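Local coordinates for periplasmic binding protein (Roseiflexus sp. RS-1, PDB 5GJ3) that binds two haem molecules in the periplasm and probably hands haem on to a membrane transporter for uptake into the cell, at residues T16-I19 and F20-M24; Q157-G160 and R161-V165; G213-D216 and G217-I221. All coordinates share one frame; numbering follows the deposited sequence. Where two conformers were deposited one is given.

Overall arrangement
All three contacts are local, each made within one continuous run of chain. Contact 1 closes the C-terminal end of helix 13-21 in the beta-alpha-beta unit built with strands 8-10 and 28-31, and is partly buried. Contact 2 is the buried one: it carries the chain from strand 155-159 into helix 164-171, and lies across the chain's centre from contact 1, about 27 Å between centres. Contact 3, the short helix 214-218, sits at the surface about 22 Å from contact 2, centre to centre. Contacts 1 and 3 rest on successive helical backbone hydrogen bonds with modest apolar packing, whereas contact 2 relies on a single side-chain hydroxyl and one tight methyl pair.

Contact 1. Residues T16-I19 and F20-M24; sequences TEII and FALGM
Phe20 lies alongside Thr16, one helical turn back, with both side chains pointing the same way. From its CB, 3.8 Å from Glu17 O, the chain puts CG anti to its own carbonyl carbon (chi1 -82°), which swings the ring back along the preceding turn. There CD2 comes 3.4 Å from Thr16 O, which lies at the ring edge and in its plane, while CE2 meets Thr16 CG2 at 3.9 Å. The same carbonyl oxygen receives the backbone N-H of Phe20 in a nearly straight bond. Beyond the contact the ring rests on Arg41 and Thr42 of helix 39-42, and Thr16 OG1 is hydrogen-bonded to Ser10 OG.

On another side of the helix, Leu22 CD1 packs against Ile18 CG2 at 3.8 Å, next to Val108 of helix 100-111. The last turn then closes: Met24 N bonds to Ile19 O at 3.1 Å, and Met24 CB leans on Ile19 CG2. Gly23, with positive phi, bonds through its N to Phe20 O at 3.0 Å. This is a Schellman motif, ending the helix of a beta-alpha-beta unit between strands 8-10 and 28-31.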
ATOM      1  N   THR A  16      -0.058  -4.055  11.106  1.00 15.16           N
ATOM      2  CA  THR A  16      -0.846  -3.365  12.144  1.00 16.05           C
ATOM      3  C   THR A  16      -2.336  -3.285  11.757  1.00 16.82           C
ATOM      4  O   THR A  16      -3.211  -3.659  12.529  1.00 16.91           O
ATOM      5  CB  THR A  16      -0.288  -1.965  12.375  1.00 14.88           C
ATOM      6  OG1 THR A  16       1.073  -2.052  12.807  1.00 16.58           O
ATOM      7  CG2 THR A  16      -1.146  -1.141  13.385  1.00 16.30           C
ATOM      8  N   GLU A  17      -2.612  -2.857  10.530  1.00 17.02           N
ATOM      9  CA  GLU A  17      -3.980  -2.738  10.033  1.00 16.58           C
ATOM     10  C   GLU A  17      -4.678  -4.080  10.119  1.00 16.83           C
ATOM     11  O   GLU A  17      -5.856  -4.171  10.475  1.00 17.89           O
ATOM     12  CB  GLU A  17      -3.979  -2.241   8.588  1.00 17.59           C
ATOM     13  CG  GLU A  17      -5.329  -2.384   7.910  1.00 20.91           C
ATOM     14  CD  GLU A  17      -5.460  -1.556   6.614  1.00 24.38           C
ATOM     15  OE1 GLU A  17      -4.566  -0.743   6.255  1.00 26.34           O
ATOM     16  OE2 GLU A  17      -6.497  -1.700   5.969  1.00 25.31           O
ATOM     17  N   ILE A  18      -3.942  -5.144   9.811  1.00 17.19           N
ATOM     18  CA  ILE A  18      -4.525  -6.460   9.792  1.00 15.31           C
ATOM     19  C   ILE A  18      -4.822  -6.888  11.282  1.00 16.16           C
ATOM     20  O   ILE A  18      -5.822  -7.530  11.528  1.00 15.54           O
ATOM     21  CB  ILE A  18      -3.560  -7.499   9.147  1.00 16.86           C
ATOM     22  CG1 ILE A  18      -3.548  -7.356   7.610  1.00 16.97           C
ATOM     23  CG2 ILE A  18      -3.986  -8.913   9.559  1.00 14.63           C
ATOM     24  CD1 ILE A  18      -2.393  -8.121   6.971  1.00 19.10           C
ATOM     25  N   ILE A  19      -3.955  -6.555  12.241  1.00 15.79           N
ATOM     26  CA  ILE A  19      -4.200  -6.957  13.649  1.00 17.14           C
ATOM     27  C   ILE A  19      -5.520  -6.300  14.101  1.00 19.11           C
ATOM     28  O   ILE A  19      -6.361  -6.964  14.748  1.00 18.95           O
ATOM     29  CB  ILE A  19      -3.036  -6.534  14.580  1.00 16.57           C
ATOM     30  CG1 ILE A  19      -1.748  -7.338  14.244  1.00 15.17           C
ATOM     31  CG2 ILE A  19      -3.379  -6.716  16.071  1.00 16.06           C
ATOM     32  CD1 ILE A  19      -0.477  -6.628  14.727  1.00 16.37           C
ATOM     33  N   PHE A  20      -5.661  -4.998  13.789  1.00 17.87           N
ATOM     34  CA  PHE A  20      -6.889  -4.257  14.154  1.00 19.23           C
ATOM     35  C   PHE A  20      -8.114  -4.834  13.424  1.00 18.44           C
ATOM     36  O   PHE A  20      -9.144  -5.021  14.036  1.00 21.38           O
ATOM     37  CB  PHE A  20      -6.729  -2.732  13.902  1.00 18.54           C
ATOM     38  CG  PHE A  20      -6.010  -2.000  15.031  1.00 19.13           C
ATOM     39  CD1 PHE A  20      -6.728  -1.470  16.103  1.00 19.16           C
ATOM     40  CD2 PHE A  20      -4.637  -1.823  14.999  1.00 17.05           C
ATOM     41  CE1 PHE A  20      -6.083  -0.824  17.134  1.00 20.21           C
ATOM     42  CE2 PHE A  20      -3.980  -1.164  16.021  1.00 19.13           C
ATOM     43  CZ  PHE A  20      -4.705  -0.671  17.106  1.00 21.05           C
ATOM     44  N   ALA A  21      -7.980  -5.225  12.154  1.00 18.56           N
ATOM     45  CA  ALA A  21      -9.106  -5.816  11.409  1.00 18.71           C
ATOM     46  C   ALA A  21      -9.535  -7.159  11.936  1.00 21.36           C
ATOM     47  O   ALA A  21     -10.719  -7.592  11.757  1.00 20.41           O
ATOM     48  CB  ALA A  21      -8.777  -5.913   9.916  1.00 18.68           C
ATOM     49  N   LEU A  22      -8.606  -7.862  12.589  1.00 20.57           N
ATOM     50  CA  LEU A  22      -8.948  -9.161  13.173  1.00 21.53           C
ATOM     51  C   LEU A  22      -9.594  -9.015  14.568  1.00 23.72           C
ATOM     52  O   LEU A  22     -10.004 -10.011  15.187  1.00 27.33           O
ATOM     53  CB  LEU A  22      -7.685 -10.070  13.258  1.00 20.74           C
ATOM     54  CG  LEU A  22      -7.159 -10.664  11.959  1.00 20.81           C
ATOM     55  CD1 LEU A  22      -5.724 -11.220  12.093  1.00 20.00           C
ATOM     56  CD2 LEU A  22      -8.104 -11.740  11.404  1.00 21.99           C
ATOM     57  N   GLY A  23      -9.641  -7.802  15.089  1.00 22.29           N
ATOM     58  CA  GLY A  23     -10.229  -7.585  16.396  1.00 23.86           C
ATOM     59  C   GLY A  23      -9.265  -7.538  17.585  1.00 30.07           C
ATOM     60  O   GLY A  23      -9.731  -7.521  18.736  1.00 30.31           O
ATOM     61  N   MET A  24      -7.944  -7.450  17.338  1.00 25.27           N
ATOM     62  CA  MET A  24      -6.930  -7.671  18.385  1.00 23.12           C
ATOM     63  C   MET A  24      -6.133  -6.413  18.639  1.00 21.63           C
ATOM     64  O   MET A  24      -5.028  -6.435  19.229  1.00 19.62           O
ATOM     65  CB  MET A  24      -5.990  -8.791  17.967  1.00 28.32           C
ATOM     66  CG  MET A  24      -6.696 -10.106  17.680  1.00 30.95           C
ATOM     67  SD  MET A  24      -7.335 -10.875  19.181  1.00 36.60           S
ATOM     68  CE  MET A  24      -5.841 -11.425  20.016  1.00 33.60           C
TER

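Contact 2. Residues Q157-G160 and R161-V165; sequences QVAG and RNTAV
Thr163 turns its side chain back toward Gly160, and its hydroxyl meets the glycine carbonyl almost head-on: OG1 donates to Gly160 O at 2.8 Å, with a C=O...OG1 angle of 171°. The torsion explains the reach. With chi1 at 62°, OG1 sits between the threonine's own backbone N and carbonyl carbon, while CG2 stays beside the N and comes 3.5 Å from Gly160 O. Oxygen and methyl thus both approach the same carbonyl. The hydroxyl oxygen also accepts from the backbone N of Asp166, so one atom ties the end of the strand to the first turn of the helix.

Next to this bond Ala159 and Val165 face each other, both with their CB directed across the contact. Val165 takes chi1 67°, which brings CG1 to 3.5 Å from Ala159 CB, closer than usual for two methyl carbons. Phe147 of strand 144-151 touches both side chains. The CA-CB bond of Arg161, by contrast, points away, and its chain is extended from CG to NE; at its base, CB is 3.7 Å from Gly160 C.

A valine in place of Thr163 would probably leave Gly160 O without its hydroxyl donor and Asp166 N without its cap, letting the connection turn more easily. The chemistry is that of an N-cap doing two jobs: as acceptor, Thr163 OG1 satisfies a backbone N-H at the start of helix 164-171, and as donor it fixes the buried carbonyl of Gly160 where strand 155-159 has just ended.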
ATOM      1  N   GLN A 157       9.046  10.255  -9.507  1.00 26.26           N
ATOM      2  CA  GLN A 157       9.379   8.894  -9.883  1.00 28.34           C
ATOM      3  C   GLN A 157       8.121   8.185 -10.393  1.00 27.70           C
ATOM      4  O   GLN A 157       7.007   8.483  -9.969  1.00 26.29           O
ATOM      5  CB  GLN A 157       9.959   8.111  -8.698  1.00 28.66           C
ATOM      6  CG  GLN A 157      11.208   8.735  -8.070  1.00 34.53           C
ATOM      7  CD  GLN A 157      12.496   8.316  -8.757  1.00 35.46           C
ATOM      8  OE1 GLN A 157      13.287   9.160  -9.177  1.00 44.73           O
ATOM      9  NE2 GLN A 157      12.705   7.015  -8.887  1.00 35.64           N
ATOM     10  N   VAL A 158       8.329   7.255 -11.309  1.00 25.01           N
ATOM     11  CA  VAL A 158       7.255   6.552 -11.977  1.00 26.75           C
ATOM     12  C   VAL A 158       7.444   5.102 -11.559  1.00 23.42           C
ATOM     13  O   VAL A 158       8.590   4.647 -11.449  1.00 22.96           O
ATOM     14  CB  VAL A 158       7.430   6.690 -13.519  1.00 26.04           C
ATOM     15  CG1 VAL A 158       6.610   5.655 -14.258  1.00 31.15           C
ATOM     16  CG2 VAL A 158       7.067   8.085 -13.984  1.00 29.49           C
ATOM     17  N   ALA A 159       6.350   4.377 -11.349  1.00 21.53           N
ATOM     18  CA  ALA A 159       6.418   2.936 -11.008  1.00 22.41           C
ATOM     19  C   ALA A 159       6.088   2.030 -12.202  1.00 22.77           C
ATOM     20  O   ALA A 159       5.013   2.153 -12.836  1.00 24.21           O
ATOM     21  CB  ALA A 159       5.475   2.631  -9.838  1.00 20.85           C
ATOM     22  N   GLY A 160       6.983   1.104 -12.500  1.00 23.42           N
ATOM     23  CA  GLY A 160       6.761   0.151 -13.565  1.00 22.87           C
ATOM     24  C   GLY A 160       6.436  -1.218 -12.976  1.00 26.98           C
ATOM     25  O   GLY A 160       5.772  -1.316 -11.918  1.00 25.02           O
ATOM     26  N   ARG A 161       6.895  -2.262 -13.663  1.00 28.04           N
ATOM     27  CA  ARG A 161       6.578  -3.647 -13.285  1.00 34.19           C
ATOM     28  C   ARG A 161       7.318  -4.093 -12.023  1.00 31.82           C
ATOM     29  O   ARG A 161       8.256  -3.396 -11.558  1.00 30.38           O
ATOM     30  CB  ARG A 161       6.770  -4.619 -14.465  1.00 38.89           C
ATOM     31  CG  ARG A 161       5.787  -4.310 -15.583  1.00 47.80           C
ATOM     32  CD  ARG A 161       5.456  -5.476 -16.510  1.00 56.98           C
ATOM     33  NE  ARG A 161       4.904  -4.988 -17.787  1.00 63.73           N
ATOM     34  CZ  ARG A 161       4.702  -5.738 -18.877  1.00 68.87           C
ATOM     35  NH1 ARG A 161       4.981  -7.040 -18.874  1.00 66.48           N
ATOM     36  NH2 ARG A 161       4.212  -5.183 -19.981  1.00 65.63           N
ATOM     37  N   ASN A 162       6.860  -5.217 -11.460  1.00 29.24           N
ATOM     38  CA  ASN A 162       7.317  -5.708 -10.166  1.00 29.99           C
ATOM     39  C   ASN A 162       7.077  -4.715  -8.990  1.00 30.14           C
ATOM     40  O   ASN A 162       7.928  -4.548  -8.119  1.00 30.38           O
ATOM     41  CB  ASN A 162       8.794  -6.185 -10.230  1.00 33.07           C
ATOM     42  CG  ASN A 162       9.133  -7.149  -9.105  1.00 37.95           C
ATOM     43  OD1 ASN A 162       8.424  -8.135  -8.895  1.00 42.35           O
ATOM     44  ND2 ASN A 162      10.200  -6.859  -8.363  1.00 36.36           N
ATOM     45  N   THR A 163       5.923  -4.040  -8.999  1.00 25.33           N
ATOM     46  CA  THR A 163       5.489  -3.178  -7.903  1.00 24.63           C
ATOM     47  C   THR A 163       4.038  -3.543  -7.563  1.00 23.91           C
ATOM     48  O   THR A 163       3.253  -3.989  -8.446  1.00 22.02           O
ATOM     49  CB  THR A 163       5.538  -1.656  -8.269  1.00 25.80           C
ATOM     50  OG1 THR A 163       4.635  -1.383  -9.358  1.00 27.25           O
ATOM     51  CG2 THR A 163       6.954  -1.196  -8.673  1.00 25.96           C
ATOM     52  N   ALA A 164       3.668  -3.335  -6.297  1.00 22.95           N
ATOM     53  CA  ALA A 164       2.270  -3.466  -5.879  1.00 23.05           C
ATOM     54  C   ALA A 164       1.361  -2.597  -6.764  1.00 22.19           C
ATOM     55  O   ALA A 164       0.262  -3.030  -7.091  1.00 22.05           O
ATOM     56  CB  ALA A 164       2.100  -3.028  -4.429  1.00 23.88           C
ATOM     57  N   VAL A 165       1.783  -1.363  -7.092  1.00 20.20           N
ATOM     58  CA  VAL A 165       0.843  -0.446  -7.795  1.00 19.75           C
ATOM     59  C   VAL A 165       0.595  -0.977  -9.216  1.00 20.33           C
ATOM     60  O   VAL A 165      -0.532  -0.890  -9.733  1.00 19.02           O
ATOM     61  CB  VAL A 165       1.263   1.051  -7.757  1.00 22.97           C
ATOM     62  CG1 VAL A 165       2.540   1.304  -8.548  1.00 21.12           C
ATOM     63  CG2 VAL A 165       0.113   1.956  -8.270  1.00 21.72           C
TER

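Contact 3. Residues G213-D216 and G217-I221; sequences GGVD and GLLKI
Gly213 and Gly217 meet backbone to backbone, Gly217 N donating to Gly213 O at 3.2 Å. The bond is oddly placed: the donor stands above the carbonyl plane, 67° out of it, instead of on a lone pair. Gly213 has positive phi and closes the preceding helix as the C-prime residue of a Schellman motif; a side chain there would jam against the carbonyl O before it. A CB on Gly217 would in turn come tight against Gly213 CA, so the lack of a side chain on Gly217 lets the two backbones come close.

Gly214 follows, also with positive phi, and its carbonyl accepts a straighter bond from Leu218 N at 2.9 Å, nearly along the C=O axis. Leu218 CB lies 3.7 Å from that oxygen, and the side chain leans on Ile235 of strand 235-238.

Val215 repeats the pattern one residue on, with Leu219 N bonded to Val215 O at 3.0 Å. Its side chain runs alongside that of Leu219, both pointing the same way. Placing CG1 anti to the backbone N (chi1 175°) lets it touch Leu219 CD1 at 3.9 Å, while Leu219 CG comes 3.4 Å from Val215 O. Arg233 packs against both residues.

Asp216 ends the segment with its CB close to the next peptide, and OD1 forms a salt bridge with Arg233 NH1.

The chemistry is thus mostly backbone: successive N-H...O bonds hold the short helix, one apolar pair, Val215 with Leu219, runs along one flank, and the charge of Asp216 is probably balanced by Arg233, which also packs on that pair.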
ATOM      1  N   GLY A 213       1.614  21.063  -4.287  1.00 29.72           N
ATOM      2  CA  GLY A 213       0.629  22.146  -4.421  1.00 24.59           C
ATOM      3  C   GLY A 213      -0.716  21.744  -5.003  1.00 29.55           C
ATOM      4  O   GLY A 213      -1.386  22.582  -5.650  1.00 27.74           O
ATOM      5  N   GLY A 214      -1.134  20.478  -4.827  1.00 26.06           N
ATOM      6  CA  GLY A 214      -2.454  20.065  -5.328  1.00 26.16           C
ATOM      7  C   GLY A 214      -2.443  19.911  -6.843  1.00 27.04           C
ATOM      8  O   GLY A 214      -1.369  19.944  -7.435  1.00 27.72           O
ATOM      9  N   VAL A 215      -3.621  19.717  -7.460  1.00 26.37           N
ATOM     10  CA  VAL A 215      -3.750  19.516  -8.911  1.00 29.14           C
ATOM     11  C   VAL A 215      -3.117  20.685  -9.698  1.00 30.46           C
ATOM     12  O   VAL A 215      -2.374  20.484 -10.674  1.00 27.54           O
ATOM     13  CB  VAL A 215      -5.221  19.258  -9.338  1.00 28.50           C
ATOM     14  CG1 VAL A 215      -5.337  19.183 -10.852  1.00 29.14           C
ATOM     15  CG2 VAL A 215      -5.752  17.941  -8.736  1.00 30.58           C
ATOM     16  N   ASP A 216      -3.380  21.913  -9.239  1.00 31.03           N
ATOM     17  CA  ASP A 216      -2.773  23.099  -9.850  1.00 33.42           C
ATOM     18  C   ASP A 216      -1.243  23.023  -9.882  1.00 32.03           C
ATOM     19  O   ASP A 216      -0.647  23.205 -10.950  1.00 33.93           O
ATOM     20  CB  ASP A 216      -3.278  24.392  -9.202  1.00 38.03           C
ATOM     21  CG  ASP A 216      -4.738  24.697  -9.566  1.00 45.23           C
ATOM     22  OD1 ASP A 216      -5.280  24.108 -10.533  1.00 45.26           O
ATOM     23  OD2 ASP A 216      -5.345  25.552  -8.892  1.00 46.68           O
ATOM     24  N   GLY A 217      -0.602  22.675  -8.772  1.00 28.75           N
ATOM     25  CA  GLY A 217       0.857  22.480  -8.815  1.00 27.53           C
ATOM     26  C   GLY A 217       1.301  21.294  -9.678  1.00 27.38           C
ATOM     27  O   GLY A 217       2.250  21.391 -10.459  1.00 28.62           O
ATOM     28  N   LEU A 218       0.625  20.152  -9.550  1.00 25.47           N
ATOM     29  CA  LEU A 218       1.034  18.949 -10.309  1.00 25.62           C
ATOM     30  C   LEU A 218       1.108  19.250 -11.819  1.00 25.17           C
ATOM     31  O   LEU A 218       2.050  18.881 -12.510  1.00 26.58           O
ATOM     32  CB  LEU A 218       0.031  17.786 -10.046  1.00 24.80           C
ATOM     33  CG  LEU A 218       0.186  16.487 -10.870  1.00 25.01           C
ATOM     34  CD1 LEU A 218       1.451  15.798 -10.410  1.00 25.51           C
ATOM     35  CD2 LEU A 218      -0.995  15.533 -10.706  1.00 24.28           C
ATOM     36  N   LEU A 219       0.099  19.938 -12.319  1.00 23.36           N
ATOM     37  CA  LEU A 219       0.016  20.219 -13.748  1.00 27.48           C
ATOM     38  C   LEU A 219       0.964  21.321 -14.217  1.00 32.24           C
ATOM     39  O   LEU A 219       1.027  21.602 -15.426  1.00 34.02           O
ATOM     40  CB  LEU A 219      -1.432  20.529 -14.159  1.00 27.21           C
ATOM     41  CG  LEU A 219      -2.295  19.292 -13.881  1.00 25.85           C
ATOM     42  CD1 LEU A 219      -3.718  19.499 -14.362  1.00 27.49           C
ATOM     43  CD2 LEU A 219      -1.649  18.056 -14.515  1.00 28.06           C
ATOM     44  N   LYS A 220       1.706  21.928 -13.281  1.00 33.29           N
ATOM     45  CA  LYS A 220       2.795  22.843 -13.617  0.50 34.49           C
ATOM     46  C   LYS A 220       4.091  22.073 -13.866  1.00 34.60           C
ATOM     47  O   LYS A 220       5.068  22.632 -14.351  1.00 33.96           O
ATOM     48  CB  LYS A 220       2.989  23.898 -12.516  0.50 37.74           C
ATOM     49  CG  LYS A 220       1.927  24.993 -12.497  0.50 39.43           C
ATOM     50  CD  LYS A 220       2.154  25.977 -11.353  0.50 40.28           C
ATOM     51  CE  LYS A 220       3.595  26.466 -11.313  0.50 40.27           C
ATOM     52  NZ  LYS A 220       3.792  27.585 -10.345  0.50 40.73           N
ATOM     53  N   ILE A 221       4.111  20.787 -13.523  1.00 30.61           N
ATOM     54  CA  ILE A 221       5.270  19.928 -13.815  1.00 30.89           C
ATOM     55  C   ILE A 221       5.345  19.731 -15.342  1.00 33.63           C
ATOM     56  O   ILE A 221       4.330  19.418 -16.001  1.00 32.49           O
ATOM     57  CB  ILE A 221       5.198  18.571 -13.077  1.00 31.04           C
ATOM     58  CG1 ILE A 221       5.272  18.777 -11.549  1.00 29.83           C
ATOM     59  CG2 ILE A 221       6.304  17.644 -13.554  1.00 31.11           C
ATOM     60  CD1 ILE A 221       4.988  17.513 -10.736  1.00 31.07           C
TER